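Local structure of putative dioxygenase (1H-3-hydroxy-4-oxoquinaldine 2,4-dioxygenase) (Mycobacteroides abscessus subsp. abscessus, 6RA3) at residues T3-N8 with I79-A84; A13-G18 with T51-W56; M74-I79 with A106-A111. The protein cleaves the ring of the Pseudomonas quinolone signal with dioxygen, yielding N-octanoylanthranilate and carbon monoxide and so degrading a quorum-sensing molecule. All blocks are in the same frame, centred on the assembly; numbering follows the deposited sequence.

How the contacts relate
From the N terminus the chain first lays down edge strand 3-7, which later meets residues 79-84 in contact 1 and so closes a long loop. Contact 2 lies wholly within that loop: strand 10-17, next to the edge strand in the sheet, pairs with strand 51-54. The chain then enters helix 71-84. Its residues 74-79 open contact 3 before contact 1 has closed, so these two cross, and both segments on the helix contain I79. Contact 3 ends at residues 106-111, where helix 99-109 runs out. Together the contacts tie the antiparallel margin of the sheet to helix 71-84, and that helix to the next one along the chain.

Contact 1 of 3, residues T3-N8 with I79-A84; sequences TTKTVN and IGLLDA
V7 sits over the bare backbone of G80, and here residues 3-8 come closest to residues 79-84. V7 CG1, set anti to the backbone N (chi1 -171°), lies 3.6 Å from G80 CA and 3.7 Å from L81 N. With no side chain on G80, the methyl can rest directly on the helix backbone. The second branch works on the neighbouring residue, V7 CG2 standing 3.9 Å from L81 CD1, and the two side chains meet at about a right angle. A branched valine therefore suits the place: one methyl covers the glycine while the other meets the leucine.

Farther back along the strand the fit is looser. The aliphatic part of K5 runs across L81 and on to A84, with K5 CD 3.9 Å from L81 CD1 and 4.0 Å from A84 CB. These are wider contacts than those on the glycine, and A84, though exposed, turns its methyl toward the strand, where it meets the lysine stem. The long apolar chain of K5 lets it cross this margin before its ammonium is needed: NZ is bonded to the backbone oxygen of R63 in the second subunit. At the other end of the strand N8, in an exposed turn, reaches back with ND2 to D77, about one turn before G80 in the helix. L81 also touches F14 of the next strand, so its side chain is shared between both strands.

The short axes pass 8.6 Å apart, their directions differing by 116°, so the helix lies across the strand. Such a cover of the antiparallel N-terminal edge of the sheet by the helix that follows strand 51-54 and precedes strand 90-95 in the chain belongs to the alpha/beta hydrolase fold.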
loop_
_atom_site.group_PDB
_atom_site.type_symbol
_atom_site.label_atom_id
_atom_site.label_comp_id
_atom_site.label_asym_id
_atom_site.label_seq_id
_atom_site.Cartn_x
_atom_site.Cartn_y
_atom_site.Cartn_z
ATOM N N THR A 3 1.363 7.629 -1.927
ATOM C CA THR A 3 2.697 8.179 -1.995
ATOM C C THR A 3 2.903 9.125 -0.819
ATOM O O THR A 3 1.945 9.578 -0.193
ATOM C CB THR A 3 2.869 8.918 -3.315
ATOM O OG1 THR A 3 1.674 9.656 -3.548
ATOM C CG2 THR A 3 3.075 7.966 -4.475
ATOM N N THR A 4 4.161 9.434 -0.544
ATOM C CA THR A 4 4.524 10.365 0.503
ATOM C C THR A 4 5.569 11.333 0.011
ATOM O O THR A 4 6.400 11.007 -0.845
ATOM C CB THR A 4 5.115 9.656 1.729
ATOM O OG1 THR A 4 6.323 8.976 1.350
ATOM C CG2 THR A 4 4.129 8.703 2.305
ATOM N N LYS A 5 5.564 12.508 0.629
ATOM C CA LYS A 5 6.676 13.430 0.562
ATOM C C LYS A 5 6.955 13.950 1.966
ATOM O O LYS A 5 6.051 14.056 2.801
ATOM C CB LYS A 5 6.429 14.678 -0.333
ATOM C CG LYS A 5 6.545 14.487 -1.798
ATOM C CD LYS A 5 6.114 15.752 -2.555
ATOM C CE LYS A 5 6.302 15.578 -4.072
ATOM N NZ LYS A 5 7.755 15.550 -4.450
ATOM N N THR A 6 8.219 14.261 2.198
ATOM C CA THR A 6 8.642 15.061 3.341
ATOM C C THR A 6 8.321 16.533 3.069
ATOM O O THR A 6 8.864 17.121 2.131
ATOM C CB THR A 6 10.138 14.865 3.572
ATOM O OG1 THR A 6 10.382 13.477 3.839
ATOM C CG2 THR A 6 10.640 15.712 4.757
ATOM N N VAL A 7 7.431 17.114 3.872
ATOM C CA VAL A 7 7.116 18.551 3.825
ATOM C C VAL A 7 7.276 19.128 5.228
ATOM O O VAL A 7 6.719 18.582 6.182
ATOM C CB VAL A 7 5.680 18.816 3.345
ATOM C CG1 VAL A 7 5.466 20.313 3.097
ATOM C CG2 VAL A 7 5.351 18.004 2.118
ATOM N N ASN A 8 8.000 20.242 5.346
ATOM C CA ASN A 8 8.283 20.831 6.655
ATOM C C ASN A 8 8.864 19.757 7.573
ATOM O O ASN A 8 8.534 19.675 8.762
ATOM C CB ASN A 8 7.033 21.468 7.291
ATOM C CG ASN A 8 6.376 22.579 6.414
ATOM O OD1 ASN A 8 7.048 23.407 5.806
ATOM N ND2 ASN A 8 5.051 22.572 6.366
ATOM N N ILE A 79 -0.045 23.236 2.103
ATOM C CA ILE A 79 0.453 24.206 1.137
ATOM C C ILE A 79 1.820 23.794 0.618
ATOM O O ILE A 79 2.126 23.961 -0.571
ATOM C CB ILE A 79 0.496 25.615 1.762
ATOM C CG1 ILE A 79 -0.919 26.099 2.085
ATOM C CG2 ILE A 79 1.228 26.585 0.824
ATOM C CD1 ILE A 79 -0.972 27.411 2.846
ATOM N N GLY A 80 2.689 23.304 1.498
ATOM C CA GLY A 80 4.015 22.919 1.045
ATOM C C GLY A 80 3.955 21.758 0.071
ATOM O O GLY A 80 4.727 21.698 -0.894
ATOM N N LEU A 81 3.030 20.826 0.311
ATOM C CA LEU A 81 2.834 19.697 -0.595
ATOM C C LEU A 81 2.349 20.174 -1.963
ATOM O O LEU A 81 2.835 19.714 -2.999
ATOM C CB LEU A 81 1.825 18.719 -0.001
ATOM C CG LEU A 81 1.654 17.415 -0.780
ATOM C CD1 LEU A 81 2.840 16.490 -0.498
ATOM C CD2 LEU A 81 0.365 16.765 -0.434
ATOM N N LEU A 82 1.402 21.106 -1.986
ATOM C CA LEU A 82 0.841 21.554 -3.263
ATOM C C LEU A 82 1.876 22.306 -4.112
ATOM O O LEU A 82 1.949 22.105 -5.339
ATOM C CB LEU A 82 -0.405 22.393 -2.989
ATOM C CG LEU A 82 -1.490 21.568 -2.299
ATOM C CD1 LEU A 82 -2.688 22.400 -1.731
ATOM C CD2 LEU A 82 -2.076 20.488 -3.214
ATOM N N ASP A 83 2.685 23.168 -3.485
ATOM C CA ASP A 83 3.816 23.787 -4.166
ATOM C C ASP A 83 4.768 22.741 -4.737
ATOM O O ASP A 83 5.269 22.902 -5.849
ATOM C CB ASP A 83 4.569 24.704 -3.209
ATOM C CG ASP A 83 3.751 25.925 -2.776
ATOM O OD1 ASP A 83 2.627 26.128 -3.292
ATOM O OD2 ASP A 83 4.236 26.670 -1.892
ATOM N N ALA A 84 5.040 21.667 -3.982
ATOM C CA ALA A 84 5.921 20.617 -4.478
ATOM C C ALA A 84 5.289 19.876 -5.658
ATOM O O ALA A 84 5.993 19.474 -6.594
ATOM C CB ALA A 84 6.269 19.639 -3.352
#

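Contact 2 of 3, residues A13-G18 with T51-W56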
loop_
_atom_site.group_PDB
_atom_site.type_symbol
_atom_site.label_atom_id
_atom_site.label_comp_id
_atom_site.label_asym_id
_atom_site.label_seq_id
_atom_site.Cartn_x
_atom_site.Cartn_y
_atom_site.Cartn_z
ATOM N N ALA A 13 1.407 11.896 3.621
ATOM C CA ALA A 13 0.857 10.961 2.663
ATOM C C ALA A 13 -0.208 11.629 1.811
ATOM O O ALA A 13 -0.953 12.501 2.268
ATOM C CB ALA A 13 0.234 9.776 3.360
ATOM N N PHE A 14 -0.304 11.176 0.573
ATOM C CA PHE A 14 -1.239 11.760 -0.387
ATOM C C PHE A 14 -1.419 10.808 -1.567
ATOM O O PHE A 14 -0.708 9.802 -1.706
ATOM C CB PHE A 14 -0.730 13.122 -0.835
ATOM C CG PHE A 14 0.483 13.066 -1.721
ATOM C CD1 PHE A 14 1.746 12.965 -1.174
ATOM C CD2 PHE A 14 0.353 13.111 -3.112
ATOM C CE1 PHE A 14 2.872 12.884 -1.980
ATOM C CE2 PHE A 14 1.473 13.038 -3.925
ATOM C CZ PHE A 14 2.740 12.953 -3.355
ATOM N N ASP A 15 -2.413 11.112 -2.395
ATOM C CA ASP A 15 -2.424 10.613 -3.766
ATOM C C ASP A 15 -2.955 11.702 -4.693
ATOM O O ASP A 15 -3.581 12.678 -4.269
ATOM C CB ASP A 15 -3.186 9.288 -3.890
ATOM C CG ASP A 15 -4.690 9.420 -3.763
ATOM O OD1 ASP A 15 -5.357 8.384 -3.992
ATOM O OD2 ASP A 15 -5.209 10.522 -3.459
ATOM N N ASP A 16 -2.634 11.534 -5.966
ATOM C CA ASP A 16 -2.774 12.562 -6.992
ATOM C C ASP A 16 -3.336 11.866 -8.225
ATOM O O ASP A 16 -2.665 11.006 -8.791
ATOM C CB ASP A 16 -1.409 13.194 -7.253
ATOM C CG ASP A 16 -1.379 14.071 -8.474
ATOM O OD1 ASP A 16 -2.479 14.447 -8.938
ATOM O OD2 ASP A 16 -0.245 14.380 -8.957
ATOM N N GLN A 17 -4.566 12.212 -8.621
ATOM C CA GLN A 17 -5.305 11.525 -9.677
ATOM C C GLN A 17 -6.005 12.558 -10.558
ATOM O O GLN A 17 -6.568 13.529 -10.040
ATOM C CB GLN A 17 -6.347 10.552 -9.094
ATOM C CG GLN A 17 -5.763 9.447 -8.224
ATOM C CD GLN A 17 -6.723 8.317 -7.979
ATOM O OE1 GLN A 17 -7.365 7.801 -8.902
ATOM N NE2 GLN A 17 -6.827 7.910 -6.736
ATOM N N GLY A 18 -5.963 12.359 -11.873
ATOM C CA GLY A 18 -6.654 13.177 -12.869
ATOM C C GLY A 18 -5.751 14.213 -13.518
ATOM O O GLY A 18 -4.743 14.649 -12.947
ATOM N N THR A 51 -7.422 15.708 -8.773
ATOM C CA THR A 51 -7.767 15.598 -7.363
ATOM C C THR A 51 -6.558 15.093 -6.582
ATOM O O THR A 51 -5.974 14.060 -6.930
ATOM C CB THR A 51 -8.951 14.664 -7.215
ATOM O OG1 THR A 51 -10.076 15.257 -7.873
ATOM C CG2 THR A 51 -9.274 14.395 -5.730
ATOM N N VAL A 52 -6.169 15.842 -5.549
ATOM C CA VAL A 52 -5.065 15.507 -4.646
ATOM C C VAL A 52 -5.693 15.277 -3.278
ATOM O O VAL A 52 -6.249 16.212 -2.683
ATOM C CB VAL A 52 -4.004 16.621 -4.585
ATOM C CG1 VAL A 52 -2.963 16.341 -3.478
ATOM C CG2 VAL A 52 -3.324 16.823 -5.903
ATOM N N ARG A 53 -5.649 14.041 -2.795
ATOM C CA ARG A 53 -6.141 13.728 -1.457
ATOM C C ARG A 53 -4.970 13.791 -0.483
ATOM O O ARG A 53 -3.916 13.203 -0.740
ATOM C CB ARG A 53 -6.809 12.359 -1.409
ATOM C CG ARG A 53 -7.990 12.196 -2.325
ATOM C CD ARG A 53 -8.734 10.924 -2.019
ATOM N NE ARG A 53 -7.920 9.776 -2.412
ATOM C CZ ARG A 53 -8.182 8.515 -2.097
ATOM N NH1 ARG A 53 -9.243 8.200 -1.363
ATOM N NH2 ARG A 53 -7.375 7.562 -2.532
ATOM N N VAL A 54 -5.137 14.536 0.614
ATOM C CA VAL A 54 -4.029 14.872 1.499
ATOM C C VAL A 54 -4.307 14.328 2.892
ATOM O O VAL A 54 -5.412 14.465 3.421
ATOM C CB VAL A 54 -3.787 16.389 1.564
ATOM C CG1 VAL A 54 -2.719 16.704 2.595
ATOM C CG2 VAL A 54 -3.383 16.925 0.223
ATOM N N CYS A 55 -3.285 13.724 3.482
ATOM C CA CYS A 55 -3.319 13.251 4.858
ATOM C C CYS A 55 -2.614 14.273 5.739
ATOM O O CYS A 55 -1.656 14.910 5.310
ATOM C CB CYS A 55 -2.613 11.894 4.990
ATOM S SG CYS A 55 -3.426 10.475 4.254
ATOM N N TRP A 56 -3.114 14.450 6.968
ATOM C CA TRP A 56 -2.388 15.241 7.957
ATOM C C TRP A 56 -1.109 14.521 8.396
ATOM O O TRP A 56 -0.993 13.296 8.305
ATOM C CB TRP A 56 -3.266 15.497 9.187
ATOM C CG TRP A 56 -4.611 16.040 8.880
ATOM C CD1 TRP A 56 -5.819 15.479 9.198
ATOM C CD2 TRP A 56 -4.897 17.256 8.184
ATOM N NE1 TRP A 56 -6.836 16.282 8.747
ATOM C CE2 TRP A 56 -6.293 17.376 8.116
ATOM C CE3 TRP A 56 -4.099 18.261 7.616
ATOM C CZ2 TRP A 56 -6.918 18.462 7.495
ATOM C CZ3 TRP A 56 -4.723 19.326 6.992
ATOM C CH2 TRP A 56 -6.116 19.429 6.960
HETATM O O HOH W 1 0.821 11.922 6.539
HETATM O O HOH W 2 -6.565 11.166 -5.605
#
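R53 and D15 face each other as a hydrogen-bonded pair of antiparallel strands, and their side chains rise on the same face of the sheet to form a salt bridge. Along the arginine, the carboxylate is near from the start: R53 CB lies 3.2 Å from D15 OD2 and R53 CG 3.4 Å from that same oxygen. R53 CD follows at 3.8 Å from D15 OD2. The chain then bends at chi3 (-70°), which turns the guanidinium so that its edge meets the aspartate. R53 NE donates to D15 OD2 at 3.0 Å, on the syn side of the carboxylate. Beyond it, R53 NH2 reaches D15 OD1 at 2.6 Å in a nearly straight bond (172°). The grip is thus side-on, one nitrogen to each oxygen, although the two planes are turned 36° apart. NH1 at the far corner pairs with D39, so the guanidinium lies between two acids.

D15 OD1 has a second donor: Q17 NE2 approaches it at 3.1 Å from the face opposite to R53 NH2. An amide fits here because its other end, OE1, can accept from R46. Two donors probably stabilise the ionised carboxylate and hold its rotation.

Between the strands runs the backbone ladder, which includes T51 N to Q17 O at 2.7 Å and, past the strand end, C55 N to A13 O at 2.9 Å. A water links A13 N to W56 O nearby. D16 points to the opposite face; beside V52, its carboxylate binds R50 and G174 N of the second subunit.

Strand 10-17 lies between strands 3-7 and 51-54, and the latter runs on its other side parallel to strand 24-28. L42 of helix 42-48 packs on the face bearing Q17, T51 and R53, whereas L81 of helix 71-84 meets V54 on the other.

Contact 3 of 3, residues M74-I79 with A106-A111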
loop_
_atom_site.group_PDB
_atom_site.type_symbol
_atom_site.label_atom_id
_atom_site.label_comp_id
_atom_site.label_asym_id
_atom_site.label_seq_id
_atom_site.Cartn_x
_atom_site.Cartn_y
_atom_site.Cartn_z
ATOM N N MET A 74 -1.030 22.030 9.906
ATOM C CA MET A 74 -1.847 21.354 8.905
ATOM C C MET A 74 -1.897 22.164 7.609
ATOM O O MET A 74 -1.781 21.607 6.511
ATOM C CB MET A 74 -3.240 21.108 9.480
ATOM C CG MET A 74 -3.274 20.002 10.543
ATOM S SD MET A 74 -4.620 20.193 11.728
ATOM C CE MET A 74 -5.820 19.046 11.106
ATOM N N ALA A 75 -1.976 23.486 7.730
ATOM C CA ALA A 75 -1.990 24.397 6.597
ATOM C C ALA A 75 -0.614 24.586 5.976
ATOM O O ALA A 75 -0.485 24.658 4.746
ATOM C CB ALA A 75 -2.537 25.751 7.045
ATOM N N ALA A 76 0.426 24.688 6.798
ATOM C CA ALA A 76 1.762 24.835 6.252
ATOM C C ALA A 76 2.161 23.581 5.488
ATOM O O ALA A 76 2.862 23.676 4.482
ATOM C CB ALA A 76 2.775 25.125 7.365
ATOM N N ASP A 77 1.736 22.398 5.973
ATOM C CA ASP A 77 2.097 21.127 5.330
ATOM C C ASP A 77 1.357 20.955 4.005
ATOM O O ASP A 77 1.943 20.520 3.005
ATOM C CB ASP A 77 1.743 19.910 6.200
ATOM C CG ASP A 77 2.515 19.822 7.513
ATOM O OD1 ASP A 77 2.054 19.026 8.364
ATOM O OD2 ASP A 77 3.543 20.502 7.685
ATOM N N THR A 78 0.043 21.213 4.014
ATOM C CA THR A 78 -0.773 21.033 2.825
ATOM C C THR A 78 -0.328 21.983 1.735
ATOM O O THR A 78 -0.202 21.586 0.572
ATOM C CB THR A 78 -2.244 21.250 3.173
ATOM O OG1 THR A 78 -2.668 20.261 4.117
ATOM C CG2 THR A 78 -3.148 21.174 1.911
ATOM N N ILE A 79 -0.045 23.236 2.103
ATOM C CA ILE A 79 0.453 24.206 1.137
ATOM C C ILE A 79 1.820 23.794 0.618
ATOM O O ILE A 79 2.126 23.961 -0.571
ATOM C CB ILE A 79 0.496 25.615 1.762
ATOM C CG1 ILE A 79 -0.919 26.099 2.085
ATOM C CG2 ILE A 79 1.228 26.585 0.824
ATOM C CD1 ILE A 79 -0.972 27.411 2.846
ATOM N N ALA A 106 -6.835 29.107 2.908
ATOM C CA ALA A 106 -7.431 30.136 2.053
ATOM C C ALA A 106 -6.904 31.515 2.412
ATOM O O ALA A 106 -6.627 32.331 1.527
ATOM C CB ALA A 106 -8.947 30.113 2.160
ATOM N N ASP A 107 -6.725 31.782 3.710
ATOM C CA ASP A 107 -6.277 33.103 4.142
ATOM C C ASP A 107 -4.827 33.346 3.758
ATOM O O ASP A 107 -4.442 34.478 3.434
ATOM C CB ASP A 107 -6.451 33.240 5.651
ATOM C CG ASP A 107 -6.231 34.661 6.137
ATOM O OD1 ASP A 107 -6.355 35.599 5.318
ATOM O OD2 ASP A 107 -5.920 34.827 7.341
ATOM N N ARG A 108 -3.999 32.300 3.789
ATOM C CA ARG A 108 -2.582 32.514 3.530
ATOM C C ARG A 108 -2.294 32.783 2.062
ATOM O O ARG A 108 -1.344 33.507 1.744
ATOM C CB ARG A 108 -1.786 31.305 4.011
ATOM C CG ARG A 108 -1.806 31.128 5.515
ATOM C CD ARG A 108 -0.909 29.994 5.946
ATOM N NE ARG A 108 -0.926 29.869 7.401
ATOM C CZ ARG A 108 -0.022 29.204 8.102
ATOM N NH1 ARG A 108 0.968 28.597 7.474
ATOM N NH2 ARG A 108 -0.118 29.146 9.423
ATOM N N LEU A 109 -3.061 32.189 1.157
ATOM C CA LEU A 109 -2.686 32.173 -0.254
ATOM C C LEU A 109 -3.476 33.151 -1.113
ATOM O O LEU A 109 -3.014 33.507 -2.207
ATOM C CB LEU A 109 -2.870 30.766 -0.828
ATOM C CG LEU A 109 -1.995 29.688 -0.204
ATOM C CD1 LEU A 109 -2.414 28.324 -0.724
ATOM C CD2 LEU A 109 -0.533 29.964 -0.458
ATOM N N GLY A 110 -4.654 33.559 -0.656
ATOM C CA GLY A 110 -5.470 34.512 -1.370
ATOM C C GLY A 110 -6.470 33.812 -2.264
ATOM O O GLY A 110 -6.419 32.596 -2.487
ATOM N N ALA A 111 -7.394 34.623 -2.796
ATOM C CA ALA A 111 -8.561 34.130 -3.517
ATOM C C ALA A 111 -8.275 33.796 -4.976
ATOM O O ALA A 111 -9.113 33.149 -5.613
ATOM C CB ALA A 111 -9.693 35.160 -3.445
#
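The carbonyl oxygen of M74, just ahead of the A75 that packs against R108, is gripped twice by T78: OG1 donates to M74 O at 2.9 Å and T78 N to M74 O at 3.1 Å, from opposite faces of the carbonyl plane. A threonine suits this buried turn because its hydroxyl finds an acceptor in its own helix.

On the flank turned to helix 99-109, I79 and L109 reach toward each other tip to tip. I79 CG1 comes within 3.9 Å of L109 CD1, and the end of the isoleucine, CD1, also lies 4.0 Å from R108 CD. These are the helices before and after strand 90-95 of the alpha/beta hydrolase sheet, and they lie side by side on one face of it; I79 also touches I105, one turn before L109 in helix 99-109.

R108 runs along the exposed side. Extended from CG to NE, its chain brings one face of the guanidinium over A75 CB, which is 4.4 Å from R108 CZ, while A76 CB approaches R108 NH1 to 3.9 Å. Small alanines leave room for this flat group to lie along the helix. Its charge is met by E104, which pairs with NE. Beyond L109 the chain leaves the helix at G110, whose positive phi (94°) is easily adopted by glycine.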